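Local coordinates for protein D-xylonate dehydratase (Caulobacter crescentus, PDB 5OYN) that catalyses the dehydration of D-xylonate, and of D-gluconate with similar efficiency, to 2-dehydro-3-deoxy sugar acids, using a [2Fe-2S] cluster and magnesium, at residues S511-S514 / A515-G518; E567-R570 / A571-Q575. One frame throughout, in Å; residues are numbered along the deposited sequence.

Interaction 1 of 2, residues S511-S514 / A515-G518; sequences SPES and AIGG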
ATOM      1  N   SER A 511      -1.951  44.075  14.199  1.00 69.95           N
ATOM      2  CA  SER A 511      -2.110  43.771  15.609  1.00 72.14           C
ATOM      3  C   SER A 511      -2.020  45.050  16.438  1.00 70.30           C
ATOM      4  O   SER A 511      -1.191  45.920  16.143  1.00 66.65           O
ATOM      5  CB  SER A 511      -1.046  42.765  16.079  1.00 66.32           C
ATOM      6  OG  SER A 511      -0.832  41.771  15.100  1.00 71.80           O
ATOM      7  N   PRO A 512      -2.872  45.207  17.467  1.00 70.28           N
ATOM      8  CA  PRO A 512      -3.900  44.214  17.795  1.00 70.63           C
ATOM      9  C   PRO A 512      -5.119  44.350  16.891  1.00 69.32           C
ATOM     10  O   PRO A 512      -5.424  45.452  16.419  1.00 70.15           O
ATOM     11  CB  PRO A 512      -4.253  44.528  19.257  1.00 76.91           C
ATOM     12  CG  PRO A 512      -3.686  45.930  19.531  1.00 67.28           C
ATOM     13  CD  PRO A 512      -2.968  46.412  18.313  1.00 67.80           C
ATOM     14  N   GLU A 513      -5.795  43.232  16.644  1.00 67.26           N
ATOM     15  CA  GLU A 513      -6.904  43.218  15.706  1.00 67.58           C
ATOM     16  C   GLU A 513      -8.071  44.042  16.239  1.00 67.27           C
ATOM     17  O   GLU A 513      -8.157  44.354  17.428  1.00 70.03           O
ATOM     18  CB  GLU A 513      -7.369  41.785  15.446  1.00 67.45           C
ATOM     19  CG  GLU A 513      -7.923  41.132  16.682  1.00 67.79           C
ATOM     20  CD  GLU A 513      -8.322  39.697  16.473  1.00 66.05           C
ATOM     21  OE1 GLU A 513      -9.333  39.471  15.769  1.00 67.63           O
ATOM     22  OE2 GLU A 513      -7.635  38.808  17.030  1.00 59.94           O
ATOM     23  N   SER A 514      -8.986  44.372  15.327  1.00 67.59           N
ATOM     24  CA  SER A 514     -10.209  45.079  15.694  1.00 67.60           C
ATOM     25  C   SER A 514     -10.899  44.431  16.892  1.00 71.26           C
ATOM     26  O   SER A 514     -11.184  45.096  17.890  1.00 76.85           O
ATOM     27  CB  SER A 514     -11.146  45.130  14.484  1.00 68.36           C
ATOM     28  OG  SER A 514     -12.504  45.223  14.874  1.00 74.62           O
ATOM     29  N   ALA A 515     -11.140  43.123  16.827  1.00 72.05           N
ATOM     30  CA  ALA A 515     -12.031  42.473  17.781  1.00 71.14           C
ATOM     31  C   ALA A 515     -11.528  42.494  19.223  1.00 76.63           C
ATOM     32  O   ALA A 515     -12.280  42.091  20.121  1.00 74.36           O
ATOM     33  CB  ALA A 515     -12.284  41.026  17.359  1.00 71.43           C
ATOM     34  N   ILE A 516     -10.292  42.921  19.482  1.00 73.37           N
ATOM     35  CA  ILE A 516      -9.886  43.106  20.873  1.00 74.64           C
ATOM     36  C   ILE A 516      -9.562  44.577  21.110  1.00 76.58           C
ATOM     37  O   ILE A 516      -8.761  44.923  21.986  1.00 76.54           O
ATOM     38  CB  ILE A 516      -8.712  42.189  21.264  1.00 68.03           C
ATOM     39  CG1 ILE A 516      -7.455  42.486  20.453  1.00 65.52           C
ATOM     40  CG2 ILE A 516      -9.118  40.737  21.141  1.00 69.75           C
ATOM     41  CD1 ILE A 516      -6.183  42.127  21.215  1.00 64.03           C
ATOM     42  N   GLY A 517     -10.200  45.452  20.341  1.00 74.71           N
ATOM     43  CA  GLY A 517     -10.037  46.875  20.541  1.00 75.95           C
ATOM     44  C   GLY A 517      -8.777  47.473  19.970  1.00 76.20           C
ATOM     45  O   GLY A 517      -8.248  48.433  20.537  1.00 78.73           O
ATOM     46  N   GLY A 518      -8.261  46.924  18.876  1.00 74.26           N
ATOM     47  CA  GLY A 518      -7.210  47.593  18.140  1.00 69.25           C
ATOM     48  C   GLY A 518      -7.772  48.775  17.381  1.00 71.45           C
ATOM     49  O   GLY A 518      -8.984  48.947  17.252  1.00 74.29           O
TER
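Glu513 O takes two backbone bonds, from Ile516 N at 3.3 Å and from Gly518 N at 3.0 Å, reaching it from opposite faces of its carbonyl plane, while Gly517 N bonds to Ser514 O at 2.7 Å within the six-residue loop that Gly518 N completes. With Gly517 at positive phi, this is a Schellman motif ending the short 3-10 turn at Ser514-Ala515, in the loop after strand 507-511. Gly518 CA lies 3.3 Å from Pro512 O in a nearly straight CA-H...O contact; a side chain at Gly518 would probably run into the carbonyls of Pro512 and Glu513. The peptide bond before Pro512 is cis, and the proline ring packs by CB against the end of Ile516, 3.7 Å from CD1. Ile516 turns CG1 between its own N and carbonyl carbon (chi1 63°), which carries CD1 back to the proline. Glu513 also has its CG between N and carbonyl carbon, then runs out extended through CD, crossing Ile516 at about a right angle. Its OE1 passes 3.7 Å from Ala515 CB, and the carboxylate is bound by Ile465 N, Gly466 N and Gln575 NE2. Asp495 takes the Ser514 N-H. The turn is thus closed by backbone bonds, whereas the buried Glu513 carboxylate, gripped by three N-H groups, ties it to neighbouring loops and is probably kept ionised by them.

Interaction 2 of 2, residues E567-R570 / A571-Q575; sequences EIYR and AHASQ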
ATOM      1  N   GLU A 567     -13.587  27.732  21.146  1.00 68.05           N
ATOM      2  CA  GLU A 567     -13.596  28.287  22.496  1.00 66.02           C
ATOM      3  C   GLU A 567     -12.194  28.285  23.094  1.00 68.99           C
ATOM      4  O   GLU A 567     -11.730  29.302  23.631  1.00 73.18           O
ATOM      5  CB  GLU A 567     -14.561  27.512  23.390  1.00 68.15           C
ATOM      6  CG  GLU A 567     -14.381  27.842  24.868  1.00 72.76           C
ATOM      7  CD  GLU A 567     -15.684  27.862  25.653  1.00 74.51           C
ATOM      8  OE1 GLU A 567     -15.618  27.956  26.904  1.00 68.09           O
ATOM      9  OE2 GLU A 567     -16.766  27.776  25.026  1.00 73.67           O
ATOM     10  N   ILE A 568     -11.494  27.152  23.000  1.00 62.31           N
ATOM     11  CA  ILE A 568     -10.124  27.099  23.499  1.00 60.81           C
ATOM     12  C   ILE A 568      -9.250  28.079  22.740  1.00 65.79           C
ATOM     13  O   ILE A 568      -8.487  28.842  23.342  1.00 74.02           O
ATOM     14  CB  ILE A 568      -9.556  25.678  23.400  1.00 62.97           C
ATOM     15  CG1 ILE A 568     -10.261  24.751  24.384  1.00 60.12           C
ATOM     16  CG2 ILE A 568      -8.048  25.706  23.625  1.00 58.42           C
ATOM     17  CD1 ILE A 568     -10.395  23.342  23.858  1.00 69.77           C
ATOM     18  N   TYR A 569      -9.339  28.070  21.406  1.00 65.58           N
ATOM     19  CA  TYR A 569      -8.469  28.931  20.608  1.00 65.77           C
ATOM     20  C   TYR A 569      -8.685  30.398  20.956  1.00 69.31           C
ATOM     21  O   TYR A 569      -7.730  31.135  21.231  1.00 63.49           O
ATOM     22  CB  TYR A 569      -8.704  28.699  19.117  1.00 60.91           C
ATOM     23  CG  TYR A 569      -7.755  29.470  18.220  1.00 59.94           C
ATOM     24  CD1 TYR A 569      -6.529  28.930  17.847  1.00 59.87           C
ATOM     25  CD2 TYR A 569      -8.086  30.736  17.736  1.00 59.77           C
ATOM     26  CE1 TYR A 569      -5.652  29.630  17.022  1.00 60.67           C
ATOM     27  CE2 TYR A 569      -7.211  31.451  16.917  1.00 57.64           C
ATOM     28  CZ  TYR A 569      -5.993  30.892  16.561  1.00 62.86           C
ATOM     29  OH  TYR A 569      -5.113  31.581  15.737  1.00 61.45           O
ATOM     30  N   ARG A 570      -9.946  30.837  20.957  1.00 68.65           N
ATOM     31  CA  ARG A 570     -10.235  32.222  21.301  1.00 64.29           C
ATOM     32  C   ARG A 570      -9.749  32.562  22.705  1.00 72.08           C
ATOM     33  O   ARG A 570      -9.390  33.715  22.978  1.00 68.84           O
ATOM     34  CB  ARG A 570     -11.733  32.482  21.153  1.00 55.31           C
ATOM     35  CG  ARG A 570     -12.089  33.093  19.814  1.00 57.87           C
ATOM     36  CD  ARG A 570     -13.579  33.197  19.621  1.00 58.77           C
ATOM     37  NE  ARG A 570     -13.905  34.116  18.534  1.00 62.60           N
ATOM     38  CZ  ARG A 570     -15.131  34.278  18.040  1.00 65.11           C
ATOM     39  NH1 ARG A 570     -16.150  33.582  18.542  1.00 61.13           N
ATOM     40  NH2 ARG A 570     -15.333  35.136  17.045  1.00 62.86           N
ATOM     41  N   ALA A 571      -9.680  31.566  23.595  1.00 70.45           N
ATOM     42  CA  ALA A 571      -9.243  31.832  24.961  1.00 68.92           C
ATOM     43  C   ALA A 571      -7.736  32.060  25.058  1.00 70.56           C
ATOM     44  O   ALA A 571      -7.300  33.006  25.720  1.00 75.48           O
ATOM     45  CB  ALA A 571      -9.672  30.687  25.878  1.00 68.46           C
ATOM     46  N   HIS A 572      -6.920  31.225  24.408  1.00 69.37           N
ATOM     47  CA  HIS A 572      -5.478  31.238  24.636  1.00 70.59           C
ATOM     48  C   HIS A 572      -4.641  31.755  23.464  1.00 68.28           C
ATOM     49  O   HIS A 572      -3.419  31.887  23.608  1.00 67.09           O
ATOM     50  CB  HIS A 572      -4.999  29.832  25.011  1.00 66.12           C
ATOM     51  CG  HIS A 572      -5.710  29.243  26.188  1.00 73.83           C
ATOM     52  ND1 HIS A 572      -5.181  29.255  27.461  1.00 74.48           N
ATOM     53  CD2 HIS A 572      -6.900  28.601  26.282  1.00 74.96           C
ATOM     54  CE1 HIS A 572      -6.016  28.650  28.290  1.00 72.72           C
ATOM     55  NE2 HIS A 572      -7.067  28.244  27.600  1.00 76.39           N
ATOM     56  N   ALA A 573      -5.240  32.050  22.316  1.00 68.94           N
ATOM     57  CA  ALA A 573      -4.461  32.486  21.160  1.00 71.53           C
ATOM     58  C   ALA A 573      -4.003  33.937  21.309  1.00 69.25           C
ATOM     59  O   ALA A 573      -4.797  34.823  21.641  1.00 67.77           O
ATOM     60  CB  ALA A 573      -5.268  32.324  19.871  1.00 63.89           C
ATOM     61  N   SER A 574      -2.718  34.168  21.041  1.00 67.64           N
ATOM     62  CA  SER A 574      -2.126  35.494  20.976  1.00 65.80           C
ATOM     63  C   SER A 574      -2.500  36.183  19.667  1.00 65.71           C
ATOM     64  O   SER A 574      -3.253  35.656  18.850  1.00 75.52           O
ATOM     65  CB  SER A 574      -0.611  35.394  21.109  1.00 72.50           C
ATOM     66  OG  SER A 574       0.011  35.340  19.837  1.00 72.97           O
ATOM     67  N   GLN A 575      -1.960  37.368  19.447  1.00 66.31           N
ATOM     68  CA  GLN A 575      -2.118  38.007  18.151  1.00 68.10           C
ATOM     69  C   GLN A 575      -0.940  37.651  17.254  1.00 68.80           C
ATOM     70  O   GLN A 575       0.109  37.188  17.719  1.00 69.80           O
ATOM     71  CB  GLN A 575      -2.239  39.528  18.295  1.00 66.91           C
ATOM     72  CG  GLN A 575      -3.414  39.978  19.124  1.00 58.44           C
ATOM     73  CD  GLN A 575      -4.693  40.035  18.309  1.00 68.11           C
ATOM     74  OE1 GLN A 575      -4.851  40.896  17.434  1.00 67.08           O
ATOM     75  NE2 GLN A 575      -5.613  39.101  18.579  1.00 66.10           N
TER
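Ala573 CB sits over the centre of the Tyr569 ring, 3.6 Å from its centroid and 12° off the ring normal, a CH-pi contact one helical turn apart. Tyr569 holds CG anti to its backbone N (chi1 -175°), which swings the ring along the C-terminal end of helix 564-572 and beneath the methyl. The same two residues are joined through the backbone, Ala573 N bonding to Tyr569 O at 2.9 Å. The tyrosine side chain also touches Pro464 and, on helix 109-125, Leu110 and Asn113. Replacing the tyrosine with an alanine would probably leave the Ala573 methyl without its aromatic platform and open a gap toward helix 109-125. Ala571 fits into the preceding turn, its CB 3.3 Å from Glu567 O, while its N makes weak bonds to Glu567 O and Ile568 O. His572 N gives Ile568 O a straighter bond of 3.0 Å, and the imidazole turns an edge to that same oxygen, His572 CD2 to Ile568 O 3.3 Å, near the ring plane, with Ile568 CG2 farther off. The imidazole meets the ring of Phe584 of the same chain steeply, with planes about 75° apart. Arg570 stretches away from the helix to Ile465 O, Pro559 O and Thr561 OG1, and Glu567 OE2 reaches Lys587 of a second subunit in a salt bridge and Tyr588 of that subunit in a hydrogen bond. Farther on, Ser574 OG bonds to Gln575 O at 2.8 Å. The Tyr569 side chain lies about 11 Å from that of Glu101, a magnesium ligand. This is the C-terminal end of helix 564-572, where the i to i+4 bonds finish at Ala573, the first residue outside helical phi/psi, its methyl resting on the tyrosine face.

The two contacts follow each other along the C-terminal part of the chain, their centres about 13 Å apart, and meet through one residue, Gln575, whose NE2 lies 2.6 Å from Glu513 OE2, probably hydrogen-bonded; Gln575 also packs on Ser511, Pro512 and Ile516. Both are partly buried. Interaction 1 is a compact glycine-containing turn between strands, held by backbone bonds and a buried acid; interaction 2 is a helix end held by i to i+4 bonds and an alanine-tyrosine contact. Interaction 1 is untouched by other chains of the assembly, whereas the helix of interaction 2 faces a second subunit through Glu567 and Ile568. Residues Pro464 and Ile465 are neighbours of both.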